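Dehydrogenase (Chromobacterium violaceum, PDB 3Q2I) probably oxidises the sugar of UDP-N-acetylglucosaminuronic acid with NAD as cofactor, a step toward the bacterial sugar 2,3-diacetamido-2,3-dideoxy-D-mannuronic acid. Local coordinates at residues V161-Y172 against N190-L199. Numbering follows the deposited sequence.
Sequences VNVFWTRPQEYY and NQASHYVDLL. With HP7 ((2S,3S,4R,5R,6R)-5-acetamido-6-[[[(2R,3S,4R,5R)-5-(2,4-dioxopyrimidin-1-yl)-3,4-dihydroxy-oxolan-2-yl]methoxy-hydroxy-phosphoryl]oxy-hydroxy-phosphoryl]oxy-3,4-dihydroxy-oxane-2-carboxylic acid), chain C.
Val163 and Tyr195 meet by a CH-pi contact: methyl CG2 of Val163 sits over one face of the Tyr195 ring, 3.7 Å from its centroid. The side chains of Trp165 and Tyr195 approach from opposite directions, Trp165 CZ2 coming to 3.7 Å from Tyr195 CE2, the planes at 87°. Valine suits its place by beta-branching: with chi1 at -178°, CG1 lies beside the carbonyl carbon and CG2 anti to it, parting the methyls so that each lies over a ring, CG1 over the indole. Both rings' edges border O7' of the ligand's acetamido group. Gln191 fills the gap between Trp165 and Arg167, its backbone O 3.3 Å from Trp165 CZ3 and its CG 3.9 Å from Arg167 NE.

Farther along, Arg167 donates two hydrogen bonds to O'P of the ligand's carboxylate, from NE (2.8 Å) and NH1 (2.9 Å), while Tyr171 OH donates to O'Q at 2.7 Å. From 190-199, Asn190 OD1 accepts a hydrogen bond from O4' at 2.6 Å.

Behind this shell, Thr166 O accepts from Arg167 NH2, helping fix the guanidinium's rotation, and Asp184 holds Asn190 ND2. Val161, packed on Tyr195 and Leu199, joins strand 161-164 to helix 193-199, which run antiparallel. His194 NE2 is hydrogen-bonded to NAI O7N, and its CD2 touches HP7 O3'. Cation and phenol thus match a uronic acid's carboxylate and probably help the pocket select it.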
loop_
_atom_site.group_PDB
_atom_site.type_symbol
_atom_site.label_atom_id
_atom_site.label_comp_id
_atom_site.label_asym_id
_atom_site.label_seq_id
_atom_site.Cartn_x
_atom_site.Cartn_y
_atom_site.Cartn_z
ATOM N N VAL A 161 -7.427 6.613 28.703
ATOM C CA VAL A 161 -6.520 6.157 29.773
ATOM C C VAL A 161 -5.249 7.027 29.742
ATOM O O VAL A 161 -4.609 7.161 28.690
ATOM C CB VAL A 161 -6.147 4.688 29.577
ATOM C CG1 VAL A 161 -5.104 4.216 30.599
ATOM C CG2 VAL A 161 -7.398 3.831 29.670
ATOM N N ASN A 162 -4.779 7.544 30.880
ATOM C CA ASN A 162 -3.538 8.312 30.950
ATOM C C ASN A 162 -2.651 7.692 31.995
ATOM O O ASN A 162 -3.103 7.365 33.094
ATOM C CB ASN A 162 -3.739 9.766 31.382
ATOM C CG ASN A 162 -4.530 10.562 30.369
ATOM O OD1 ASN A 162 -4.394 10.387 29.166
ATOM N ND2 ASN A 162 -5.282 11.536 30.863
ATOM N N VAL A 163 -1.407 7.478 31.651
ATOM C CA VAL A 163 -0.371 7.047 32.630
ATOM C C VAL A 163 0.759 8.037 32.459
ATOM O O VAL A 163 1.594 7.908 31.546
ATOM C CB VAL A 163 0.081 5.604 32.414
ATOM C CG1 VAL A 163 1.137 5.209 33.514
ATOM C CG2 VAL A 163 -1.169 4.679 32.534
ATOM N N PHE A 164 0.781 9.014 33.377
ATOM C CA PHE A 164 1.780 10.101 33.306
ATOM C C PHE A 164 2.692 9.918 34.530
ATOM O O PHE A 164 2.370 10.385 35.618
ATOM C CB PHE A 164 1.106 11.465 33.334
ATOM C CG PHE A 164 0.121 11.711 32.187
ATOM C CD1 PHE A 164 0.342 11.128 30.931
ATOM C CD2 PHE A 164 -0.954 12.566 32.323
ATOM C CE1 PHE A 164 -0.529 11.373 29.865
ATOM C CE2 PHE A 164 -1.819 12.814 31.247
ATOM C CZ PHE A 164 -1.563 12.242 30.000
ATOM N N TRP A 165 3.759 9.166 34.335
ATOM C CA TRP A 165 4.615 8.724 35.421
ATOM C C TRP A 165 6.057 9.161 35.198
ATOM O O TRP A 165 6.411 9.835 34.210
ATOM C CB TRP A 165 4.537 7.192 35.513
ATOM C CG TRP A 165 3.286 6.658 36.188
ATOM C CD1 TRP A 165 2.212 7.339 36.739
ATOM C CD2 TRP A 165 3.034 5.273 36.406
ATOM N NE1 TRP A 165 1.307 6.440 37.260
ATOM C CE2 TRP A 165 1.781 5.167 37.042
ATOM C CE3 TRP A 165 3.721 4.099 36.050
ATOM C CZ2 TRP A 165 1.226 3.923 37.382
ATOM C CZ3 TRP A 165 3.175 2.862 36.396
ATOM C CH2 TRP A 165 1.924 2.785 37.059
ATOM N N THR A 166 6.938 8.752 36.112
ATOM C CA THR A 166 8.299 9.228 36.038
ATOM C C THR A 166 9.291 8.125 36.278
ATOM O O THR A 166 9.203 7.474 37.319
ATOM C CB THR A 166 8.559 10.293 37.137
ATOM O OG1 THR A 166 7.567 11.312 37.046
ATOM C CG2 THR A 166 9.959 10.840 36.980
ATOM N N ARG A 167 10.227 7.898 35.354
ATOM C CA ARG A 167 11.280 6.894 35.507
ATOM C C ARG A 167 12.559 7.560 35.036
ATOM O O ARG A 167 12.676 7.977 33.883
ATOM C CB ARG A 167 11.070 5.638 34.643
ATOM C CG ARG A 167 9.819 4.865 34.959
ATOM C CD ARG A 167 9.847 4.324 36.380
ATOM N NE ARG A 167 8.704 3.469 36.686
ATOM C CZ ARG A 167 7.576 3.906 37.217
ATOM N NH1 ARG A 167 6.613 3.024 37.487
ATOM N NH2 ARG A 167 7.381 5.197 37.478
ATOM N N PRO A 168 13.534 7.743 35.951
ATOM C CA PRO A 168 14.754 8.435 35.571
ATOM C C PRO A 168 15.712 7.442 34.913
ATOM O O PRO A 168 15.463 6.235 34.970
ATOM C CB PRO A 168 15.321 8.893 36.943
ATOM C CG PRO A 168 14.848 7.774 37.874
ATOM C CD PRO A 168 13.442 7.488 37.398
ATOM N N GLN A 169 16.791 7.924 34.300
ATOM C CA GLN A 169 17.755 7.021 33.699
ATOM C C GLN A 169 18.226 5.906 34.659
ATOM O O GLN A 169 18.499 4.767 34.234
ATOM C CB GLN A 169 18.935 7.780 33.092
ATOM C CG GLN A 169 19.895 6.967 32.284
ATOM C CD GLN A 169 19.244 6.465 31.015
ATOM O OE1 GLN A 169 18.494 7.202 30.349
ATOM N NE2 GLN A 169 19.472 5.203 30.702
ATOM N N GLU A 170 18.400 6.236 35.935
ATOM C CA GLU A 170 18.995 5.264 36.861
ATOM C C GLU A 170 18.077 4.043 37.039
ATOM O O GLU A 170 18.554 2.933 37.281
ATOM C CB GLU A 170 19.295 5.906 38.230
ATOM C CG GLU A 170 18.083 6.484 38.938
ATOM C CD GLU A 170 18.259 6.641 40.446
ATOM O OE1 GLU A 170 17.261 6.993 41.126
ATOM O OE2 GLU A 170 19.387 6.424 40.947
ATOM N N TYR A 171 16.768 4.219 36.819
ATOM C CA TYR A 171 15.834 3.079 36.825
ATOM C C TYR A 171 16.192 2.050 35.751
ATOM O O TYR A 171 16.249 0.838 36.001
ATOM C CB TYR A 171 14.403 3.634 36.646
ATOM C CG TYR A 171 13.400 2.579 36.238
ATOM C CD1 TYR A 171 12.756 1.792 37.182
ATOM C CD2 TYR A 171 13.156 2.301 34.892
ATOM C CE1 TYR A 171 11.868 0.792 36.827
ATOM C CE2 TYR A 171 12.287 1.301 34.528
ATOM C CZ TYR A 171 11.633 0.569 35.478
ATOM O OH TYR A 171 10.769 -0.416 35.102
ATOM N N TYR A 172 16.368 2.514 34.514
ATOM C CA TYR A 172 16.742 1.633 33.413
ATOM C C TYR A 172 18.158 1.082 33.536
ATOM O O TYR A 172 18.419 -0.030 33.153
ATOM C CB TYR A 172 16.609 2.375 32.083
ATOM C CG TYR A 172 15.206 2.914 31.881
ATOM C CD1 TYR A 172 14.218 2.102 31.298
ATOM C CD2 TYR A 172 14.865 4.230 32.196
ATOM C CE1 TYR A 172 12.954 2.573 31.098
ATOM C CE2 TYR A 172 13.580 4.717 31.965
ATOM C CZ TYR A 172 12.626 3.858 31.422
ATOM O OH TYR A 172 11.384 4.383 31.195
ATOM N N ASN A 190 5.994 -2.600 29.695
ATOM C CA ASN A 190 6.419 -2.702 31.109
ATOM C C ASN A 190 5.551 -1.772 31.961
ATOM O O ASN A 190 4.560 -2.216 32.543
ATOM C CB ASN A 190 7.902 -2.384 31.297
ATOM C CG ASN A 190 8.287 -2.456 32.783
ATOM O OD1 ASN A 190 7.437 -2.225 33.622
ATOM N ND2 ASN A 190 9.493 -2.884 33.099
ATOM N N GLN A 191 5.829 -0.474 31.951
ATOM C CA GLN A 191 5.346 0.357 33.073
ATOM C C GLN A 191 3.844 0.475 33.175
ATOM O O GLN A 191 3.235 0.301 34.246
ATOM C CB GLN A 191 6.043 1.725 33.108
ATOM C CG GLN A 191 7.533 1.615 33.452
ATOM C CD GLN A 191 8.392 1.319 32.233
ATOM O OE1 GLN A 191 8.064 1.674 31.087
ATOM N NE2 GLN A 191 9.498 0.651 32.455
ATOM N N ALA A 192 3.201 0.693 32.029
ATOM C CA ALA A 192 1.762 0.857 32.013
ATOM C C ALA A 192 0.963 -0.412 31.676
ATOM O O ALA A 192 -0.207 -0.316 31.291
ATOM C CB ALA A 192 1.419 2.004 31.033
ATOM N N SER A 193 1.573 -1.601 31.737
ATOM C CA SER A 193 0.900 -2.793 31.272
ATOM C C SER A 193 -0.398 -3.105 32.019
ATOM O O SER A 193 -1.292 -3.678 31.424
ATOM C CB SER A 193 1.823 -4.016 31.221
ATOM O OG SER A 193 2.316 -4.203 32.525
ATOM N N HIS A 194 -0.494 -2.721 33.281
ATOM C CA HIS A 194 -1.734 -2.971 34.039
ATOM C C HIS A 194 -2.876 -2.071 33.575
ATOM O O HIS A 194 -4.027 -2.279 33.944
ATOM C CB HIS A 194 -1.507 -2.809 35.564
ATOM C CG HIS A 194 -0.575 -3.815 36.180
ATOM N ND1 HIS A 194 -0.877 -5.155 36.265
ATOM C CD2 HIS A 194 0.585 -3.658 36.861
ATOM C CE1 HIS A 194 0.103 -5.798 36.878
ATOM N NE2 HIS A 194 1.004 -4.909 37.256
ATOM N N TYR A 195 -2.540 -1.008 32.835
ATOM C CA TYR A 195 -3.536 -0.114 32.263
ATOM C C TYR A 195 -3.899 -0.562 30.849
ATOM O O TYR A 195 -5.069 -0.505 30.477
ATOM C CB TYR A 195 -3.031 1.338 32.276
ATOM C CG TYR A 195 -2.832 1.880 33.678
ATOM C CD1 TYR A 195 -3.732 2.778 34.253
ATOM C CD2 TYR A 195 -1.710 1.519 34.407
ATOM C CE1 TYR A 195 -3.535 3.249 35.541
ATOM C CE2 TYR A 195 -1.518 1.982 35.724
ATOM C CZ TYR A 195 -2.452 2.839 36.265
ATOM O OH TYR A 195 -2.283 3.266 37.591
ATOM N N VAL A 196 -2.919 -1.046 30.084
ATOM C CA VAL A 196 -3.231 -1.687 28.800
ATOM C C VAL A 196 -4.237 -2.803 29.039
ATOM O O VAL A 196 -5.176 -3.020 28.250
ATOM C CB VAL A 196 -1.957 -2.248 28.057
ATOM C CG1 VAL A 196 -2.410 -3.008 26.795
ATOM C CG2 VAL A 196 -1.031 -1.066 27.744
ATOM N N ASP A 197 -4.025 -3.523 30.155
ATOM C CA ASP A 197 -4.905 -4.627 30.494
ATOM C C ASP A 197 -6.362 -4.190 30.556
ATOM O O ASP A 197 -7.253 -4.994 30.300
ATOM C CB ASP A 197 -4.490 -5.197 31.851
ATOM C CG ASP A 197 -5.276 -6.406 32.260
ATOM O OD1 ASP A 197 -5.344 -7.364 31.480
ATOM O OD2 ASP A 197 -5.791 -6.403 33.407
ATOM N N LEU A 198 -6.623 -2.954 30.982
ATOM C CA LEU A 198 -8.020 -2.547 31.143
ATOM C C LEU A 198 -8.792 -2.469 29.828
ATOM O O LEU A 198 -10.012 -2.399 29.801
ATOM C CB LEU A 198 -8.098 -1.146 31.806
ATOM C CG LEU A 198 -7.307 -1.062 33.147
ATOM C CD1 LEU A 198 -7.279 0.337 33.644
ATOM C CD2 LEU A 198 -7.858 -2.083 34.168
ATOM N N LEU A 199 -8.050 -2.284 28.729
ATOM C CA LEU A 199 -8.725 -2.048 27.461
ATOM C C LEU A 199 -9.629 -3.198 27.039
ATOM O O LEU A 199 -10.784 -2.963 26.682
ATOM C CB LEU A 199 -7.682 -1.658 26.400
ATOM C CG LEU A 199 -6.818 -0.430 26.672
ATOM C CD1 LEU A 199 -5.736 -0.165 25.600
ATOM C CD2 LEU A 199 -7.741 0.781 26.793
HETATM N N1 HP7 C . 9.816 6.337 40.273
HETATM C C2 HP7 C . 10.244 7.594 40.156
HETATM O O2 HP7 C . 11.445 7.809 39.848
HETATM N N3 HP7 C . 9.435 8.631 40.392
HETATM C C4 HP7 C . 8.158 8.425 40.744
HETATM O O4 HP7 C . 7.462 9.434 41.012
HETATM C C5 HP7 C . 7.670 7.120 40.865
HETATM C C6 HP7 C . 8.550 6.072 40.625
HETATM P PA HP7 C . 7.153 2.227 41.872
HETATM P PB HP7 C . 5.708 -0.133 41.347
HETATM O "O'P" HP7 C . 8.192 0.702 36.608
HETATM O "O'Q" HP7 C . 9.034 -1.304 36.952
HETATM C "C1'" HP7 C . 4.914 0.059 38.856
HETATM O O1A HP7 C . 6.047 3.264 41.991
HETATM O O1B HP7 C . 4.470 0.596 41.814
HETATM C C1C HP7 C . 10.745 5.249 39.940
HETATM C "C2'" HP7 C . 3.880 -0.714 38.019
HETATM N "N2'" HP7 C . 2.803 -1.224 38.868
HETATM O O2A HP7 C . 7.810 1.615 43.079
HETATM O O2B HP7 C . 6.358 -1.243 42.149
HETATM C C2C HP7 C . 11.574 4.777 41.126
HETATM O O2C HP7 C . 12.875 4.528 40.582
HETATM C "C3'" HP7 C . 4.533 -1.878 37.285
HETATM O "O3'" HP7 C . 3.572 -2.316 36.295
HETATM O O3A HP7 C . 6.743 1.009 40.909
HETATM O O3B HP7 C . 5.366 -0.812 39.902
HETATM C C3C HP7 C . 10.952 3.435 41.473
HETATM O O3C HP7 C . 11.926 2.546 42.022
HETATM C "C4'" HP7 C . 5.813 -1.432 36.559
HETATM O "O4'" HP7 C . 6.535 -2.525 36.004
HETATM C C4C HP7 C . 10.438 2.900 40.140
HETATM O O4C HP7 C . 9.954 4.120 39.559
HETATM C "C5'" HP7 C . 6.742 -0.834 37.635
HETATM O "O5'" HP7 C . 6.076 0.347 38.074
HETATM C C5C HP7 C . 9.257 1.980 40.364
HETATM O O5C HP7 C . 8.291 2.855 40.933
HETATM C "C6'" HP7 C . 8.081 -0.471 37.039
HETATM C "C7'" HP7 C . 1.504 -0.948 38.772
HETATM O "O7'" HP7 C . 0.955 -0.294 37.874
HETATM C "C8'" HP7 C . 0.642 -1.517 39.875
#